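Local atomic coordinates of uncharacterized HTH-type transcriptional regulator Rv2887 (Mycobacterium tuberculosis, PDB entry 5HSM), a protein that is a homodimeric repressor that binds the promoter region of the methyltransferase gene htm, represses several other genes, and binds salicylate and para-aminosalicylic acid. Residues A[40-54]-A[127-141]. Sequence-based numbering, arbitrary orientation.
Sequences VLRPEVSAALSPLGL and AEAVVRAADARVLAR
Glu44 reaches from helix 40-49 across to Arg137, Ala134 and Val138 on helix 127-139. The two helices run roughly antiparallel, at 141°, with their axes 8.9 Å apart. Glu44 has the largest area buried here. Glu44 CG, set opposite the backbone N, packs on Ala134 CB at 3.8 Å; the bend at chi2 (87°) then turns the carboxylate toward Arg137. Arg137 NE donates to Glu44 OE2 at 2.8 Å, the hydrogen bond of a salt bridge. The oxygen lies near the guanidinium plane, but the carboxylate is turned 44° from that plane. A water adds a second link: it donates to Glu44 O and accepts from Arg137 NH2. Ala48 CB also sits at the guanidinium edge.

Val138 uses CG2 for its contacts. Val138 CG2 touches Glu44 CG and lies 3.9 Å from Leu41 CD1; the Leu41 and Val138 side chains cross at about a right angle. At this end of the contact, Val40 CG1 lies over one face of the Arg141 guanidinium, 3.7 Å from Arg141 NH2.

Toward the other end, Val130 packs against Ala48, Leu49 and Leu52. Val130 CG2 stands between the backbone N and the carbonyl carbon; it packs on Ala48 O and lies 3.9 Å from Leu49 CD2. Val130 CG1 meets Leu52 CD2. Leu52 CD2 also reaches Ala127 CA at 3.6 Å, while Val45 and Leu49 close on Val131 CG2.

Asp135 is a salicylate-binding residue, as is Arg63, whose side chain is about 7 Å from that of Val131. Asp135 accepts hydrogen bonds from the Leu30 and Gly31 backbone of the second subunit, and Val138 packs on Leu30 of that subunit. The contact thus joins helices 29-49 and 118-139 beside the dimer interface. Helix 56-67 lies against both, with Leu56 touching Val45 and Phe59 touching Ala127.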
# COMPACT_ATOMS: atom_id res chain seq x y z
N VAL A 40 9.32 6.83 -2.62
CA VAL A 40 10.79 6.81 -2.72
C VAL A 40 11.35 5.43 -2.33
O VAL A 40 12.26 4.89 -2.99
CB VAL A 40 11.42 7.91 -1.83
CG1 VAL A 40 12.91 7.67 -1.60
CG2 VAL A 40 11.17 9.28 -2.47
N LEU A 41 10.80 4.86 -1.26
CA LEU A 41 11.29 3.58 -0.75
C LEU A 41 11.04 2.43 -1.72
O LEU A 41 11.88 1.54 -1.86
CB LEU A 41 10.63 3.25 0.60
CG LEU A 41 11.18 2.04 1.35
CD1 LEU A 41 12.69 2.15 1.54
CD2 LEU A 41 10.50 1.90 2.70
N ARG A 42 9.88 2.43 -2.38
CA ARG A 42 9.55 1.32 -3.27
C ARG A 42 10.53 1.22 -4.45
O ARG A 42 11.06 0.13 -4.73
CB ARG A 42 8.11 1.42 -3.78
CG ARG A 42 7.60 0.13 -4.36
CD ARG A 42 6.40 0.34 -5.27
NE ARG A 42 6.15 -0.83 -6.12
CZ ARG A 42 7.00 -1.34 -7.01
NH1 ARG A 42 8.18 -0.78 -7.23
NH2 ARG A 42 6.65 -2.41 -7.71
N PRO A 43 10.80 2.34 -5.14
CA PRO A 43 11.82 2.25 -6.19
C PRO A 43 13.21 1.93 -5.67
O PRO A 43 13.97 1.30 -6.39
CB PRO A 43 11.82 3.65 -6.82
CG PRO A 43 10.53 4.24 -6.47
CD PRO A 43 10.12 3.65 -5.17
N GLU A 44 13.56 2.39 -4.47
CA GLU A 44 14.88 2.08 -3.92
C GLU A 44 15.02 0.56 -3.73
O GLU A 44 16.05 -0.04 -4.08
CB GLU A 44 15.09 2.81 -2.58
CG GLU A 44 16.50 2.66 -1.99
CD GLU A 44 17.49 3.69 -2.50
OE1 GLU A 44 17.06 4.67 -3.14
OE2 GLU A 44 18.71 3.50 -2.27
N VAL A 45 13.98 -0.05 -3.17
CA VAL A 45 13.96 -1.50 -2.95
C VAL A 45 13.95 -2.28 -4.27
O VAL A 45 14.73 -3.22 -4.46
CB VAL A 45 12.75 -1.90 -2.07
CG1 VAL A 45 12.62 -3.40 -2.01
CG2 VAL A 45 12.95 -1.34 -0.67
N SER A 46 13.09 -1.87 -5.19
CA SER A 46 13.05 -2.46 -6.52
C SER A 46 14.43 -2.39 -7.23
O SER A 46 14.88 -3.38 -7.83
CB SER A 46 11.98 -1.75 -7.35
OG SER A 46 11.89 -2.32 -8.64
N ALA A 47 15.08 -1.23 -7.16
CA ALA A 47 16.38 -1.05 -7.80
C ALA A 47 17.43 -1.93 -7.15
O ALA A 47 18.33 -2.44 -7.83
CB ALA A 47 16.81 0.40 -7.76
N ALA A 48 17.33 -2.11 -5.83
CA ALA A 48 18.26 -2.98 -5.11
C ALA A 48 18.07 -4.45 -5.48
O ALA A 48 19.03 -5.24 -5.52
CB ALA A 48 18.10 -2.79 -3.62
N LEU A 49 16.82 -4.83 -5.74
CA LEU A 49 16.52 -6.23 -6.09
C LEU A 49 16.83 -6.57 -7.54
O LEU A 49 17.09 -7.72 -7.88
CB LEU A 49 15.06 -6.52 -5.82
CG LEU A 49 14.71 -6.56 -4.33
CD1 LEU A 49 13.22 -6.51 -4.19
CD2 LEU A 49 15.27 -7.83 -3.68
N SER A 50 16.78 -5.56 -8.41
CA SER A 50 16.96 -5.83 -9.84
C SER A 50 18.23 -6.63 -10.20
O SER A 50 18.13 -7.59 -10.96
CB SER A 50 16.94 -4.51 -10.62
OG SER A 50 16.95 -4.79 -12.01
N PRO A 51 19.41 -6.28 -9.65
CA PRO A 51 20.60 -7.06 -10.04
C PRO A 51 20.53 -8.53 -9.63
O PRO A 51 21.29 -9.34 -10.14
CB PRO A 51 21.73 -6.37 -9.28
CG PRO A 51 21.22 -4.97 -9.04
CD PRO A 51 19.77 -5.15 -8.77
N LEU A 52 19.64 -8.85 -8.69
CA LEU A 52 19.45 -10.21 -8.24
C LEU A 52 18.40 -10.93 -9.09
O LEU A 52 18.06 -12.08 -8.81
CB LEU A 52 19.01 -10.23 -6.78
CG LEU A 52 20.04 -10.14 -5.65
CD1 LEU A 52 20.97 -8.95 -5.81
CD2 LEU A 52 19.29 -10.04 -4.33
N GLY A 53 17.88 -10.24 -10.09
CA GLY A 53 16.89 -10.82 -10.99
C GLY A 53 15.51 -10.94 -10.35
O GLY A 53 14.71 -11.79 -10.74
N LEU A 54 15.23 -10.09 -9.37
CA LEU A 54 13.96 -10.13 -8.66
C LEU A 54 13.18 -8.84 -8.79
O LEU A 54 13.76 -7.76 -8.70
CB LEU A 54 14.19 -10.40 -7.17
CG LEU A 54 14.72 -11.77 -6.74
CD1 LEU A 54 15.09 -11.73 -5.29
CD2 LEU A 54 13.63 -12.77 -6.97
N ALA A 127 18.65 -11.47 -0.81
CA ALA A 127 17.67 -10.43 -1.15
C ALA A 127 17.21 -9.68 0.10
O ALA A 127 17.07 -8.45 0.08
CB ALA A 127 16.50 -11.04 -1.88
N GLU A 128 16.96 -10.41 1.18
CA GLU A 128 16.57 -9.73 2.41
C GLU A 128 17.68 -8.76 2.81
O GLU A 128 17.42 -7.61 3.20
CB GLU A 128 16.28 -10.72 3.54
CG GLU A 128 16.07 -10.07 4.91
CD GLU A 128 14.80 -9.22 5.02
OE1 GLU A 128 14.65 -8.54 6.06
OE2 GLU A 128 13.94 -9.22 4.10
N ALA A 129 18.93 -9.20 2.67
CA ALA A 129 20.05 -8.32 2.99
C ALA A 129 20.07 -7.04 2.13
O ALA A 129 20.24 -5.92 2.67
CB ALA A 129 21.37 -9.08 2.83
N VAL A 130 19.90 -7.17 0.81
CA VAL A 130 19.94 -5.94 -0.00
C VAL A 130 18.73 -5.02 0.29
O VAL A 130 18.84 -3.80 0.18
CB VAL A 130 20.01 -6.23 -1.53
CG1 VAL A 130 21.07 -7.30 -1.84
CG2 VAL A 130 18.66 -6.59 -2.10
N VAL A 131 17.60 -5.60 0.68
CA VAL A 131 16.44 -4.76 1.04
C VAL A 131 16.71 -3.99 2.35
O VAL A 131 16.39 -2.79 2.45
CB VAL A 131 15.17 -5.62 1.16
CG1 VAL A 131 14.02 -4.81 1.74
CG2 VAL A 131 14.79 -6.17 -0.22
N ARG A 132 17.31 -4.65 3.34
CA ARG A 132 17.66 -3.93 4.57
C ARG A 132 18.64 -2.79 4.28
O ARG A 132 18.55 -1.70 4.88
CB ARG A 132 18.27 -4.89 5.60
CG ARG A 132 17.32 -6.03 5.99
CD ARG A 132 17.81 -6.78 7.24
NE ARG A 132 17.49 -6.03 8.45
CZ ARG A 132 16.30 -6.02 9.04
NH1 ARG A 132 15.29 -6.71 8.52
NH2 ARG A 132 16.10 -5.30 10.14
N ALA A 133 19.57 -3.04 3.35
CA ALA A 133 20.52 -2.00 2.97
C ALA A 133 19.80 -0.83 2.28
O ALA A 133 20.11 0.34 2.54
CB ALA A 133 21.61 -2.57 2.07
N ALA A 134 18.84 -1.14 1.41
CA ALA A 134 18.03 -0.07 0.75
C ALA A 134 17.33 0.81 1.77
O ALA A 134 17.29 2.06 1.66
CB ALA A 134 17.01 -0.68 -0.19
N ASP A 135 16.75 0.15 2.77
CA ASP A 135 16.06 0.85 3.85
C ASP A 135 17.00 1.83 4.54
O ASP A 135 16.65 3.02 4.76
CB ASP A 135 15.54 -0.16 4.87
CG ASP A 135 14.55 0.45 5.85
OD1 ASP A 135 13.36 0.52 5.51
OD2 ASP A 135 14.95 0.83 6.98
N ALA A 136 18.19 1.35 4.87
CA ALA A 136 19.19 2.20 5.52
C ALA A 136 19.60 3.37 4.63
O ALA A 136 19.86 4.48 5.12
CB ALA A 136 20.43 1.38 5.91
N ARG A 137 19.71 3.13 3.32
CA ARG A 137 20.08 4.21 2.40
C ARG A 137 19.06 5.33 2.40
O ARG A 137 19.42 6.51 2.33
CB ARG A 137 20.26 3.68 0.98
CG ARG A 137 21.57 2.93 0.77
CD ARG A 137 21.87 2.76 -0.70
NE ARG A 137 20.89 1.93 -1.41
CZ ARG A 137 20.93 0.60 -1.43
NH1 ARG A 137 21.85 -0.07 -0.74
NH2 ARG A 137 20.03 -0.07 -2.13
N VAL A 138 17.78 4.98 2.46
CA VAL A 138 16.77 6.05 2.54
C VAL A 138 16.81 6.78 3.88
O VAL A 138 16.83 8.02 3.93
CB VAL A 138 15.35 5.51 2.28
CG1 VAL A 138 14.33 6.61 2.53
CG2 VAL A 138 15.26 5.01 0.85
N LEU A 139 16.87 6.02 4.97
CA LEU A 139 16.99 6.64 6.30
C LEU A 139 18.20 7.58 6.43
O LEU A 139 18.12 8.59 7.11
CB LEU A 139 17.08 5.56 7.37
CG LEU A 139 15.85 5.28 8.21
CD1 LEU A 139 16.24 4.25 9.26
CD2 LEU A 139 15.32 6.55 8.86
N ALA A 140 19.31 7.25 5.77
CA ALA A 140 20.54 8.03 5.94
C ALA A 140 20.49 9.41 5.27
O ALA A 140 21.45 10.18 5.36
CB ALA A 140 21.73 7.24 5.40
N ARG A 141 19.38 9.73 4.62
CA ARG A 141 19.12 11.08 4.13
C ARG A 141 19.02 12.04 5.32
O ARG A 141 19.20 13.24 5.17
CB ARG A 141 17.83 11.14 3.31
CG ARG A 141 17.89 10.46 1.96
CD ARG A 141 16.52 10.53 1.29
NE ARG A 141 16.57 10.06 -0.09
CZ ARG A 141 15.64 10.33 -1.01
NH1 ARG A 141 14.59 11.08 -0.69
NH2 ARG A 141 15.76 9.86 -2.24
O HOH W 1 18.50 1.00 -4.23